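Local coordinates for protein acetylene hydratase (Pelobacter acetylenicus, PDB 2E7Z) that hydrates acetylene to acetaldehyde without net redox, using a tungsten-bis(molybdopterin guanine dinucleotide) cofactor and one [4Fe-4S] cluster, at residues K511-L514 with E515-Y519; M526-E529 with E530-K533; S606-Q609 with S610-Q614. All blocks are in the same frame, centred on the assembly; numbering follows the deposited sequence.

Contact 1. Residues K511-L514 with E515-Y519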
ATOM      1  N   LYS A 511      18.990  18.567 -14.294  1.00 10.84           N
ATOM      2  CA  LYS A 511      20.018  18.916 -13.304  1.00 11.71           C
ATOM      3  C   LYS A 511      19.506  18.921 -11.869  1.00 10.70           C
ATOM      4  O   LYS A 511      20.307  18.811 -10.937  1.00 12.27           O
ATOM      5  CB  LYS A 511      20.678  20.270 -13.594  1.00 12.94           C
ATOM      6  CG  LYS A 511      21.372  20.366 -14.949  1.00 18.40           C
ATOM      7  CD  LYS A 511      22.280  19.174 -15.235  1.00 24.04           C
ATOM      8  CE  LYS A 511      22.810  19.218 -16.662  1.00 27.45           C
ATOM      9  NZ  LYS A 511      23.544  17.969 -17.001  1.00 32.43           N
ATOM     10  N   ASP A 512      18.189  19.058 -11.692  1.00  9.11           N
ATOM     11  CA  ASP A 512      17.581  19.053 -10.372  1.00  9.43           C
ATOM     12  C   ASP A 512      16.119  18.659 -10.514  1.00  7.96           C
ATOM     13  O   ASP A 512      15.604  18.461 -11.620  1.00  8.34           O
ATOM     14  CB  ASP A 512      17.735  20.405  -9.656  1.00  9.75           C
ATOM     15  CG  ASP A 512      17.256  21.594 -10.484  1.00 11.29           C
ATOM     16  OD1 ASP A 512      16.330  21.447 -11.301  1.00 11.52           O
ATOM     17  OD2 ASP A 512      17.831  22.696 -10.310  1.00 16.66           O
ATOM     18  N   ARG A 513      15.462  18.527  -9.371  1.00  8.66           N
ATOM     19  CA  ARG A 513      14.083  18.105  -9.356  1.00  8.63           C
ATOM     20  C   ARG A 513      13.196  19.066 -10.141  1.00  8.96           C
ATOM     21  O   ARG A 513      12.250  18.641 -10.773  1.00  8.79           O
ATOM     22  CB  ARG A 513      13.575  17.871  -7.934  1.00  8.51           C
ATOM     23  CG  ARG A 513      12.139  17.324  -7.935  1.00  8.39           C
ATOM     24  CD  ARG A 513      11.574  17.106  -6.550  1.00  9.29           C
ATOM     25  NE  ARG A 513      11.753  18.325  -5.771  1.00  9.39           N
ATOM     26  CZ  ARG A 513      11.700  18.423  -4.446  1.00  8.45           C
ATOM     27  NH1 ARG A 513      11.329  17.378  -3.710  1.00  8.69           N
ATOM     28  NH2 ARG A 513      12.019  19.581  -3.833  1.00 10.06           N
ATOM     29  N   LEU A 514      13.498  20.354 -10.120  1.00  8.37           N
ATOM     30  CA  LEU A 514      12.645  21.291 -10.841  1.00  9.41           C
ATOM     31  C   LEU A 514      12.717  21.029 -12.341  1.00  8.85           C
ATOM     32  O   LEU A 514      11.699  21.065 -13.045  1.00  8.63           O
ATOM     33  CB  LEU A 514      13.014  22.737 -10.511  1.00  9.95           C
ATOM     34  CG  LEU A 514      12.225  23.819 -11.251  1.00 12.03           C
ATOM     35  CD1 LEU A 514      10.717  23.682 -11.032  1.00 13.80           C
ATOM     36  CD2 LEU A 514      12.740  25.183 -10.813  1.00 13.28           C
ATOM     37  N   GLU A 515      13.909  20.750 -12.849  1.00  8.80           N
ATOM     38  CA  GLU A 515      13.985  20.431 -14.280  1.00  8.95           C
ATOM     39  C   GLU A 515      13.226  19.152 -14.623  1.00  8.56           C
ATOM     40  O   GLU A 515      12.613  19.030 -15.691  1.00  9.06           O
ATOM     41  CB  GLU A 515      15.444  20.317 -14.733  1.00 10.32           C
ATOM     42  CG  GLU A 515      16.172  21.647 -14.818  1.00 12.71           C
ATOM     43  CD  GLU A 515      17.527  21.577 -15.528  1.00 13.36           C
ATOM     44  OE1 GLU A 515      17.902  20.535 -16.107  1.00 13.69           O
ATOM     45  OE2 GLU A 515      18.216  22.612 -15.467  1.00 20.58           O
ATOM     46  N   LEU A 516      13.286  18.178 -13.728  1.00  7.47           N
ATOM     47  CA  LEU A 516      12.565  16.928 -13.903  1.00  7.99           C
ATOM     48  C   LEU A 516      11.047  17.138 -13.842  1.00  7.64           C
ATOM     49  O   LEU A 516      10.314  16.580 -14.682  1.00  8.16           O
ATOM     50  CB  LEU A 516      13.049  15.940 -12.842  1.00  8.15           C
ATOM     51  CG  LEU A 516      12.320  14.585 -12.795  1.00  6.71           C
ATOM     52  CD1 LEU A 516      12.418  13.851 -14.152  1.00  8.46           C
ATOM     53  CD2 LEU A 516      12.949  13.738 -11.702  1.00  8.28           C
ATOM     54  N   ILE A 517      10.586  17.964 -12.897  1.00  7.59           N
ATOM     55  CA  ILE A 517       9.181  18.389 -12.881  1.00  7.91           C
ATOM     56  C   ILE A 517       8.785  19.025 -14.228  1.00  8.23           C
ATOM     57  O   ILE A 517       7.768  18.671 -14.822  1.00  8.91           O
ATOM     58  CB  ILE A 517       8.889  19.342 -11.678  1.00  7.98           C
ATOM     59  CG1 ILE A 517       8.857  18.552 -10.356  1.00  8.58           C
ATOM     60  CG2 ILE A 517       7.583  20.086 -11.922  1.00 10.60           C
ATOM     61  CD1 ILE A 517       8.915  19.447  -9.083  1.00  9.61           C
ATOM     62  N   ASN A 518       9.602  19.936 -14.726  1.00  8.23           N
ATOM     63  CA  ASN A 518       9.262  20.602 -15.976  1.00  8.85           C
ATOM     64  C   ASN A 518       9.238  19.621 -17.122  1.00  8.86           C
ATOM     65  O   ASN A 518       8.454  19.801 -18.057  1.00  9.94           O
ATOM     66  CB  ASN A 518      10.229  21.760 -16.234  1.00  9.17           C
ATOM     67  CG  ASN A 518       9.892  22.966 -15.406  1.00 10.94           C
ATOM     68  OD1 ASN A 518       8.738  23.176 -15.066  1.00 11.51           O
ATOM     69  ND2 ASN A 518      10.901  23.768 -15.080  1.00 13.01           N
ATOM     70  N   TYR A 519      10.064  18.582 -17.046  1.00  8.91           N
ATOM     71  CA  TYR A 519      10.002  17.516 -18.058  1.00  9.51           C
ATOM     72  C   TYR A 519       8.697  16.705 -17.961  1.00  8.97           C
ATOM     73  O   TYR A 519       8.029  16.456 -18.968  1.00  9.42           O
ATOM     74  CB  TYR A 519      11.225  16.592 -17.958  1.00  9.76           C
ATOM     75  CG  TYR A 519      11.182  15.465 -18.991  1.00 10.29           C
ATOM     76  CD1 TYR A 519      11.250  15.724 -20.358  1.00 11.30           C
ATOM     77  CD2 TYR A 519      11.038  14.132 -18.586  1.00 11.30           C
ATOM     78  CE1 TYR A 519      11.170  14.686 -21.281  1.00 11.93           C
ATOM     79  CE2 TYR A 519      10.980  13.091 -19.503  1.00 11.58           C
ATOM     80  CZ  TYR A 519      11.049  13.381 -20.842  1.00 11.62           C
ATOM     81  OH  TYR A 519      10.970  12.341 -21.748  1.00 13.68           O
TER
HETATM   82  O   HOH W   1      19.034  24.040 -12.959  1.00 33.86           O
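Asp512 holds CG between its backbone N and carbonyl carbon (chi1 53°), so the carboxylate leans forward to the N-H groups that open the helix; in Glu515, CG is placed beside its own N (chi1 -73°) and the extended chain reaches back toward Lys511. Each carboxylate thereby meets a backbone N-H: Asp512 that of Glu515, Glu515 that of Lys511. Asp512 OD1 takes the N-H of Glu515 at 3.0 Å, the donor lying nearly in line with the C-O bond. Glu515 OE1 receives Lys511 N at 2.9 Å in an almost straight bond (176°), entered from above the carboxylate plane. The side chains of Asp512 and Glu515 cross at about a right angle, and a water bridges their remaining oxygens, 3.2 Å from Asp512 OD2 and 3.0 Å from Glu515 OE2. It donates to both, which probably eases the closeness of two negative groups; the nearby helix N terminus should favour their ionised forms. The aliphatic start of Lys511 also lies against the glutamate, with CG 3.7 Å from Glu515 OE1. Farther along, Ile517 N binds Arg513 O at 2.8 Å, while the side chains of the two residues run side by side in the same direction, CG of Arg513 touching CD1 of Ile517 at 4.0 Å. The guanidinium of Arg513 continues to Ser114 and forms a salt bridge with Asp457, a cofactor-binding residue. The whole is a helix N-cap at the start of helix 513-520: Asp512 caps the N-H three residues on, as in a capping box, but the returning glutamate grips the N-H of the residue before the cap.

Contact 2. Residues M526-E529 with E530-K533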
ATOM      1  N   MET A 526       3.712  24.246 -20.369  1.00 13.35           N
ATOM      2  CA  MET A 526       3.916  25.077 -19.181  1.00 12.86           C
ATOM      3  C   MET A 526       5.139  24.649 -18.400  1.00 12.19           C
ATOM      4  O   MET A 526       5.489  23.461 -18.377  1.00 13.11           O
ATOM      5  CB  MET A 526       2.710  25.008 -18.233  1.00 12.14           C
ATOM      6  CG  MET A 526       1.417  25.603 -18.808  1.00 15.71           C
ATOM      7  SD  MET A 526       0.100  25.541 -17.587  1.00 17.37           S
ATOM      8  CE  MET A 526      -0.717  24.022 -18.060  1.00 15.27           C
ATOM      9  N   GLU A 527       5.760  25.609 -17.713  1.00 11.64           N
ATOM     10  CA  GLU A 527       6.735  25.276 -16.687  1.00 12.03           C
ATOM     11  C   GLU A 527       6.043  25.376 -15.321  1.00 10.85           C
ATOM     12  O   GLU A 527       4.898  25.839 -15.227  1.00 10.74           O
ATOM     13  CB  GLU A 527       7.950  26.202 -16.748  1.00 13.62           C
ATOM     14  CG  GLU A 527       8.846  25.911 -17.954  1.00 16.35           C
ATOM     15  CD  GLU A 527      10.106  26.764 -18.031  1.00 20.72           C
ATOM     16  OE1 GLU A 527      10.389  27.581 -17.116  1.00 24.54           O
ATOM     17  OE2 GLU A 527      10.816  26.607 -19.049  1.00 26.39           O
ATOM     18  N   TRP A 528       6.746  24.983 -14.261  1.00  9.93           N
ATOM     19  CA  TRP A 528       6.136  24.843 -12.945  1.00 10.05           C
ATOM     20  C   TRP A 528       5.532  26.143 -12.377  1.00 10.35           C
ATOM     21  O   TRP A 528       4.474  26.115 -11.734  1.00 10.53           O
ATOM     22  CB  TRP A 528       7.152  24.208 -11.991  1.00 10.75           C
ATOM     23  CG  TRP A 528       6.710  24.165 -10.563  1.00 10.74           C
ATOM     24  CD1 TRP A 528       7.302  24.818  -9.517  1.00  9.19           C
ATOM     25  CD2 TRP A 528       5.577  23.458 -10.013  1.00 10.36           C
ATOM     26  NE1 TRP A 528       6.622  24.547  -8.344  1.00 10.40           N
ATOM     27  CE2 TRP A 528       5.552  23.735  -8.629  1.00  9.56           C
ATOM     28  CE3 TRP A 528       4.579  22.627 -10.566  1.00 10.01           C
ATOM     29  CZ2 TRP A 528       4.580  23.201  -7.774  1.00 10.34           C
ATOM     30  CZ3 TRP A 528       3.611  22.098  -9.713  1.00 10.45           C
ATOM     31  CH2 TRP A 528       3.633  22.387  -8.323  1.00 10.29           C
ATOM     32  N   GLU A 529       6.172  27.284 -12.619  1.00 11.82           N
ATOM     33  CA  GLU A 529       5.632  28.534 -12.096  1.00 12.42           C
ATOM     34  C   GLU A 529       4.191  28.756 -12.532  1.00 12.46           C
ATOM     35  O   GLU A 529       3.344  29.155 -11.735  1.00 12.31           O
ATOM     36  CB  GLU A 529       6.515  29.728 -12.492  1.00 13.73           C
ATOM     37  CG  GLU A 529       5.868  31.046 -12.168  1.00 19.71           C
ATOM     38  CD  GLU A 529       6.819  32.226 -12.177  1.00 26.92           C
ATOM     39  OE1 GLU A 529       8.001  32.069 -12.561  1.00 30.78           O
ATOM     40  OE2 GLU A 529       6.364  33.325 -11.791  1.00 30.88           O
ATOM     41  N   GLU A 530       3.905  28.472 -13.804  1.00 11.84           N
ATOM     42  CA  GLU A 530       2.555  28.617 -14.320  1.00 11.77           C
ATOM     43  C   GLU A 530       1.658  27.418 -13.953  1.00 12.06           C
ATOM     44  O   GLU A 530       0.506  27.594 -13.542  1.00 11.91           O
ATOM     45  CB  GLU A 530       2.613  28.777 -15.836  1.00 13.78           C
ATOM     46  CG  GLU A 530       1.257  28.982 -16.499  1.00 16.27           C
ATOM     47  CD  GLU A 530       1.328  29.153 -18.028  1.00 19.85           C
ATOM     48  OE1 GLU A 530       2.422  29.001 -18.645  1.00 21.78           O
ATOM     49  OE2 GLU A 530       0.267  29.458 -18.621  1.00 24.87           O
ATOM     50  N   TYR A 531       2.217  26.220 -14.043  1.00 10.72           N
ATOM     51  CA  TYR A 531       1.461  25.000 -13.835  1.00 10.90           C
ATOM     52  C   TYR A 531       0.829  24.949 -12.456  1.00 10.37           C
ATOM     53  O   TYR A 531      -0.298  24.500 -12.326  1.00 10.61           O
ATOM     54  CB  TYR A 531       2.376  23.797 -14.012  1.00 10.87           C
ATOM     55  CG  TYR A 531       1.652  22.487 -14.181  1.00  9.12           C
ATOM     56  CD1 TYR A 531       1.148  22.102 -15.426  1.00 10.29           C
ATOM     57  CD2 TYR A 531       1.511  21.603 -13.116  1.00  9.80           C
ATOM     58  CE1 TYR A 531       0.505  20.886 -15.605  1.00 11.81           C
ATOM     59  CE2 TYR A 531       0.875  20.384 -13.278  1.00  9.50           C
ATOM     60  CZ  TYR A 531       0.365  20.028 -14.524  1.00 10.13           C
ATOM     61  OH  TYR A 531      -0.264  18.810 -14.717  1.00 11.24           O
ATOM     62  N   GLN A 532       1.560  25.402 -11.432  1.00 10.24           N
ATOM     63  CA  GLN A 532       1.102  25.239 -10.046  1.00 11.21           C
ATOM     64  C   GLN A 532      -0.065  26.144  -9.712  1.00 12.20           C
ATOM     65  O   GLN A 532      -0.656  25.998  -8.641  1.00 13.57           O
ATOM     66  CB  GLN A 532       2.240  25.541  -9.081  1.00 11.30           C
ATOM     67  CG  GLN A 532       2.606  27.026  -9.040  1.00 12.73           C
ATOM     68  CD  GLN A 532       3.832  27.258  -8.228  1.00 12.70           C
ATOM     69  OE1 GLN A 532       3.763  27.515  -7.014  1.00 14.75           O
ATOM     70  NE2 GLN A 532       4.982  27.106  -8.882  1.00 13.58           N
ATOM     71  N   LYS A 533      -0.391  27.069 -10.616  1.00 12.18           N
ATOM     72  CA  LYS A 533      -1.442  28.040 -10.349  1.00 13.27           C
ATOM     73  C   LYS A 533      -2.840  27.429 -10.403  1.00 13.77           C
ATOM     74  O   LYS A 533      -3.785  28.014  -9.884  1.00 16.10           O
ATOM     75  CB  LYS A 533      -1.311  29.263 -11.261  1.00 13.80           C
ATOM     76  CG  LYS A 533      -0.053  30.090 -10.961  1.00 15.02           C
ATOM     77  CD  LYS A 533       0.083  31.249 -11.943  1.00 18.04           C
ATOM     78  CE  LYS A 533       1.331  32.060 -11.638  1.00 21.68           C
ATOM     79  NZ  LYS A 533       1.460  33.256 -12.525  1.00 24.24           N
TER
HETATM   80  O   HOH W   2       4.995  28.401 -18.209  1.00 15.41           O
HETATM   81  O   HOH W   3       5.973  25.795  -5.459  1.00 15.79           O
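Unusually, one residue supplies two donors to the same carbonyl: Gln532 N and Gln532 NE2 approach Trp528 O from opposite faces of its plane. The backbone bond, 3.0 Å between Gln532 N and Trp528 O, is the ordinary helical one. The hydrogen bond from the side-chain amide, Gln532 NE2 to Trp528 O at 3.1 Å, arrives from well above the carbonyl plane, although the oxygen lies almost in the plane of the amide. What makes it possible is the first torsion of Gln532, which sets CG between N and the carbonyl carbon (chi1 70°) and folds the chain back over the indole. Its CB then sits 3.5 Å from the centroid of the six-membered Trp528 ring, 12° off the normal, a CH-pi contact, while NE2 hovers over the five-membered end with its amide plane tilted 34° to the ring. CZ3 of the indole meets CD2 of Tyr531 edge to edge, 4.0 Å apart. On another side of the turn, CE of Met526 touches CD1 of Tyr531 at 3.8 Å, and Met526 SD lies 5.5 Å from the ring centroid, an oblique Met-aromatic contact; Met526 CG packs against the Glu530 carboxylate. A water joins Glu530 OE1 to the backbone N of the N-cap residue Glu527. Another links Trp528 NE1 with Gln532 OE1, which Gln479 also binds. The glutamine amide is thus fixed in rotation, one N-H of NE2 given to Trp528 O and its oxygen to water and Gln479. Indole NE1 and amide NE2, both donors, do not bond each other: NE1 gives its hydrogen to the water, letting the amide lie over the ring face.

Contact 3. Residues S606-Q609 with S610-Q614. With MGD (2-amino-5,6-dimercapto-7-methyl-3,7,8a,9-tetrahydro-8-oxa-1,3,9,10-tetraaza-anthracen-4-one guanosine dinucleotide), chain E.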
ATOM      1  N   SER A 606      -3.775   9.373  15.112  1.00 15.10           N
ATOM      2  CA  SER A 606      -2.627  10.255  15.341  1.00 15.01           C
ATOM      3  C   SER A 606      -1.316   9.815  14.697  1.00 14.23           C
ATOM      4  O   SER A 606      -0.323  10.549  14.770  1.00 15.49           O
ATOM      5  CB  SER A 606      -2.391  10.452  16.845  1.00 15.76           C
ATOM      6  OG  SER A 606      -2.327   9.194  17.517  1.00 17.93           O
ATOM      7  N   ASN A 607      -1.294   8.636  14.072  1.00 14.02           N
ATOM      8  CA  ASN A 607      -0.063   8.151  13.435  1.00 12.95           C
ATOM      9  C   ASN A 607      -0.354   7.620  12.058  1.00 12.86           C
ATOM     10  O   ASN A 607      -1.503   7.327  11.734  1.00 13.14           O
ATOM     11  CB  ASN A 607       0.675   7.126  14.320  1.00 13.65           C
ATOM     12  CG  ASN A 607      -0.206   5.969  14.748  1.00 14.66           C
ATOM     13  OD1 ASN A 607      -0.645   5.175  13.914  1.00 16.95           O
ATOM     14  ND2 ASN A 607      -0.480   5.877  16.070  1.00 16.78           N
ATOM     15  N   PHE A 608       0.687   7.526  11.235  1.00 12.49           N
ATOM     16  CA  PHE A 608       0.522   6.952   9.907  1.00 11.60           C
ATOM     17  C   PHE A 608       1.544   5.841   9.799  1.00 10.74           C
ATOM     18  O   PHE A 608       2.729   6.115   9.802  1.00 10.15           O
ATOM     19  CB  PHE A 608       0.722   7.992   8.782  1.00 11.02           C
ATOM     20  CG  PHE A 608       0.794   7.382   7.406  1.00 11.76           C
ATOM     21  CD1 PHE A 608      -0.316   6.759   6.832  1.00 10.78           C
ATOM     22  CD2 PHE A 608       1.991   7.407   6.692  1.00 12.04           C
ATOM     23  CE1 PHE A 608      -0.243   6.184   5.549  1.00 11.45           C
ATOM     24  CE2 PHE A 608       2.072   6.826   5.412  1.00 11.88           C
ATOM     25  CZ  PHE A 608       0.955   6.211   4.857  1.00 10.91           C
ATOM     26  N   GLN A 609       1.094   4.588   9.729  1.00 10.77           N
ATOM     27  CA  GLN A 609       2.031   3.467   9.659  1.00 10.49           C
ATOM     28  C   GLN A 609       3.006   3.568  10.817  1.00 10.64           C
ATOM     29  O   GLN A 609       2.536   3.696  11.936  1.00 11.32           O
ATOM     30  CB  GLN A 609       2.726   3.394   8.284  1.00 10.30           C
ATOM     31  CG  GLN A 609       1.723   3.393   7.122  1.00 12.00           C
ATOM     32  CD  GLN A 609       0.953   2.084   6.994  1.00 12.50           C
ATOM     33  OE1 GLN A 609       1.372   1.041   7.485  1.00 14.27           O
ATOM     34  NE2 GLN A 609      -0.165   2.135   6.298  1.00 14.73           N
ATOM     35  N   SER A 610       4.322   3.557  10.600  1.00  9.95           N
ATOM     36  CA  SER A 610       5.262   3.695  11.711  1.00  9.70           C
ATOM     37  C   SER A 610       5.679   5.130  12.004  1.00 10.09           C
ATOM     38  O   SER A 610       6.646   5.321  12.734  1.00 10.18           O
ATOM     39  CB  SER A 610       6.496   2.811  11.482  1.00 10.59           C
ATOM     40  OG  SER A 610       7.375   3.368  10.505  1.00  8.70           O
ATOM     41  N   CYS A 611       4.960   6.095  11.424  1.00 10.08           N
ATOM     42  CA  CYS A 611       5.361   7.510  11.467  1.00 10.91           C
ATOM     43  C   CYS A 611       4.671   8.268  12.582  1.00 11.68           C
ATOM     44  O   CYS A 611       3.520   7.996  12.936  1.00 12.18           O
ATOM     45  CB  CYS A 611       5.007   8.227  10.170  1.00 11.27           C
ATOM     46  SG  CYS A 611       5.656   7.416   8.664  1.00 11.00           S
ATOM     47  N   TYR A 612       5.378   9.291  13.056  1.00 11.50           N
ATOM     48  CA  TYR A 612       4.889  10.306  14.023  1.00 11.70           C
ATOM     49  C   TYR A 612       4.838   9.791  15.456  1.00 12.69           C
ATOM     50  O   TYR A 612       4.122  10.359  16.307  1.00 13.18           O
ATOM     51  CB  TYR A 612       3.548  10.989  13.616  1.00 12.25           C
ATOM     52  CG  TYR A 612       3.422  11.185  12.142  1.00 12.06           C
ATOM     53  CD1 TYR A 612       4.523  11.592  11.379  1.00 11.55           C
ATOM     54  CD2 TYR A 612       2.219  10.906  11.495  1.00 12.82           C
ATOM     55  CE1 TYR A 612       4.416  11.713   9.982  1.00 11.38           C
ATOM     56  CE2 TYR A 612       2.095  11.023  10.131  1.00 13.33           C
ATOM     57  CZ  TYR A 612       3.202  11.403   9.366  1.00 13.02           C
ATOM     58  OH  TYR A 612       3.085  11.472   7.991  1.00 13.27           O
ATOM     59  N   HIS A 613       5.616   8.749  15.754  1.00 12.39           N
ATOM     60  CA  HIS A 613       5.771   8.318  17.157  1.00 12.41           C
ATOM     61  C   HIS A 613       6.811   9.131  17.951  1.00 13.36           C
ATOM     62  O   HIS A 613       6.991   8.893  19.149  1.00 13.89           O
ATOM     63  CB  HIS A 613       6.083   6.811  17.224  1.00 12.80           C
ATOM     64  CG  HIS A 613       5.021   5.941  16.631  1.00 12.63           C
ATOM     65  ND1 HIS A 613       3.688   6.059  16.976  1.00 15.41           N
ATOM     66  CD2 HIS A 613       5.099   4.898  15.766  1.00 12.91           C
ATOM     67  CE1 HIS A 613       2.987   5.158  16.308  1.00 14.64           C
ATOM     68  NE2 HIS A 613       3.820   4.431  15.585  1.00 13.07           N
ATOM     69  N   GLN A 614       7.529  10.044  17.294  1.00 13.23           N
ATOM     70  CA  GLN A 614       8.483  10.918  17.996  1.00 13.77           C
ATOM     71  C   GLN A 614       7.744  11.687  19.114  1.00 14.84           C
ATOM     72  O   GLN A 614       6.554  11.986  18.948  1.00 14.10           O
ATOM     73  CB  GLN A 614       9.117  11.895  17.002  1.00 12.92           C
ATOM     74  CG  GLN A 614      10.256  11.285  16.202  1.00 12.95           C
ATOM     75  CD  GLN A 614       9.760  10.344  15.083  1.00 13.06           C
ATOM     76  OE1 GLN A 614       8.629  10.483  14.565  1.00 12.78           O
ATOM     77  NE2 GLN A 614      10.611   9.390  14.703  1.00 12.12           N
TER
HETATM   78  PB  MGD E 801       6.497   2.886   7.017  1.00  8.87           P
HETATM   79  O1B MGD E 801       6.889   1.429   7.003  1.00  9.55           O
HETATM   80  O2B MGD E 801       6.035   3.519   8.277  1.00  9.31           O
HETATM   81  O3B MGD E 801       5.346   3.190   5.941  1.00  8.26           O
HETATM   82  O3A MGD E 801       4.492   1.588   4.205  1.00  9.36           O
HETATM   83  PA  MGD E 801       5.286   2.986   4.349  1.00  8.69           P
HETATM   84  O1A MGD E 801       4.477   4.143   3.845  1.00  8.74           O
HETATM   85  O2A MGD E 801       6.652   2.726   3.789  1.00  7.94           O
HETATM   86  O5' MGD E 801       7.781   3.688   6.460  1.00  8.04           O
HETATM   87  C5' MGD E 801       7.610   5.004   5.964  1.00  8.87           C
HETATM   88  C4' MGD E 801       8.903   5.738   6.257  1.00  6.98           C
HETATM   89  O4' MGD E 801       8.877   6.960   5.504  1.00  7.65           O
HETATM   90  C3' MGD E 801       9.032   6.202   7.705  1.00  7.56           C
HETATM   91  O3' MGD E 801      10.258   5.687   8.251  1.00  8.76           O
HETATM   92  C2' MGD E 801       9.021   7.745   7.672  1.00  7.85           C
HETATM   93  O2' MGD E 801       9.853   8.412   8.642  1.00  9.39           O
HETATM   94  C1' MGD E 801       9.517   8.003   6.275  1.00  7.69           C
HETATM   95  N9  MGD E 801       9.069   9.251   5.639  1.00  7.75           N
HETATM   96  C8  MGD E 801       7.845   9.830   5.722  1.00  8.18           C
HETATM   97  N7  MGD E 801       7.772  10.908   4.924  1.00  8.46           N
HETATM   98  C5  MGD E 801       8.947  10.980   4.261  1.00  7.74           C
HETATM   99  C6  MGD E 801       9.549  11.853   3.268  1.00  7.81           C
HETATM  100  O6  MGD E 801       8.923  12.825   2.796  1.00  7.80           O
HETATM  101  N1  MGD E 801      10.788  11.529   2.864  1.00  7.29           N
HETATM  102  C2  MGD E 801      11.528  10.546   3.367  1.00  7.44           C
HETATM  103  N2  MGD E 801      12.777  10.332   2.862  1.00  7.98           N
HETATM  104  N3  MGD E 801      11.045   9.713   4.284  1.00  7.44           N
HETATM  105  C4  MGD E 801       9.787   9.895   4.734  1.00  7.54           C
HETATM  106  C10 MGD E 801       3.065   1.631   4.211  1.00 10.88           C
HETATM  107  C11 MGD E 801       2.589   0.287   3.701  1.00 10.61           C
HETATM  108  O11 MGD E 801       2.961  -0.658   4.703  1.00  8.62           O
HETATM  109  C12 MGD E 801       1.093   0.306   3.504  1.00 11.01           C
HETATM  110  S12 MGD E 801       0.419   1.547   2.539  1.00 13.53           S
HETATM  111  C13 MGD E 801       0.316  -0.659   4.022  1.00 11.18           C
HETATM  112  S13 MGD E 801      -1.384  -0.603   3.929  1.00 14.62           S
HETATM  113  C14 MGD E 801       0.869  -1.850   4.742  1.00 10.51           C
HETATM  114  N15 MGD E 801       0.587  -1.811   6.169  1.00 10.42           N
HETATM  115  C16 MGD E 801       1.173  -2.820   6.875  1.00 10.39           C
HETATM  116  C17 MGD E 801       0.595  -3.430   8.081  1.00 10.57           C
HETATM  117  O17 MGD E 801      -0.510  -3.043   8.520  1.00 11.93           O
HETATM  118  N18 MGD E 801       1.291  -4.418   8.678  1.00 10.82           N
HETATM  119  C19 MGD E 801       2.486  -4.870   8.221  1.00  9.48           C
HETATM  120  N19 MGD E 801       3.137  -5.859   8.869  1.00 10.76           N
HETATM  121  N20 MGD E 801       3.077  -4.338   7.144  1.00  9.83           N
HETATM  122  C21 MGD E 801       2.478  -3.360   6.453  1.00 10.49           C
HETATM  123  N22 MGD E 801       3.069  -2.865   5.362  1.00  9.47           N
HETATM  124  C23 MGD E 801       2.382  -1.940   4.485  1.00 10.39           C
HETATM  125  O   HOH W   4       1.801   2.856  14.415  1.00 15.20           O
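Tyr612 lays CE2 of its ring against CB of Phe608, 3.6 Å away, across a tight turn. This is a type II' turn from Phe608 to Cys611, with one antiparallel bridge between its ends, closed by a 2.8 Å bond from Cys611 N to Phe608 O and a weaker return bond from Phe608 N to Cys611 O. Gln609 occupies the second position with positive phi (54°), a place such turns usually give to glycine. Cys611 SG flanks the Phe608 ring obliquely, 4.2 Å from CD2, in a sulfur-aromatic contact. Gln609 CG covers the centre of the same ring, and its chain, bent at chi2, presents the amide to the dithiolene end of the pyranopterin, Gln609 NE2 3.6 Å from C12. A water at the edge of the His613 ring, in its plane, lies 2.8 Å from His613 NE2 and donates to Gln609 O, so the imidazole and the turn are joined through solvent. Asn607 ND2, bonded to Glu604, borders the edge of the His613 ring at CE1. Tyr612 OH reaches Ser8 O, and Phe608 touches Cys9, a cluster ligand, so the turn also borders the iron-sulfur loop. At the tip, Ser610 N and Ser610 OG both donate to the same phosphate oxygen O2B, at 2.9 Å and 2.6 Å, while Asn415 ND2 binds the serine hydroxyl. The double grip would help balance the phosphate's negative charge. One short turn thus bonds both dinucleotides, through Ser610 to one and through Asn607 O and Gln609 N to the other, while the Gln609 side chain lies about 4 Å from the tungsten.

Following the chain, the three contacts come in series, with none nested or crossed. Contact 1 closes the first turn of helix 513-520; contact 2 closes the turn that begins the next short helix, 528-531, after a brief connection. These two touch, their centres about 12 Å apart: Asn518 OD1 lies 2.8 Å from Trp528 N, a probable hydrogen bond, and Leu514 and Ile517 pack against Trp528, so the two helices form one small unit at the periphery. Contact 3 lies much later, closing a turn in the loop between strand 596-600 and helix 617-621, about 31 Å from contact 1 by centres, in the dinucleotide-binding region. It meets the cofactor directly, whereas contact 1 approaches it through Arg513 and Asp457.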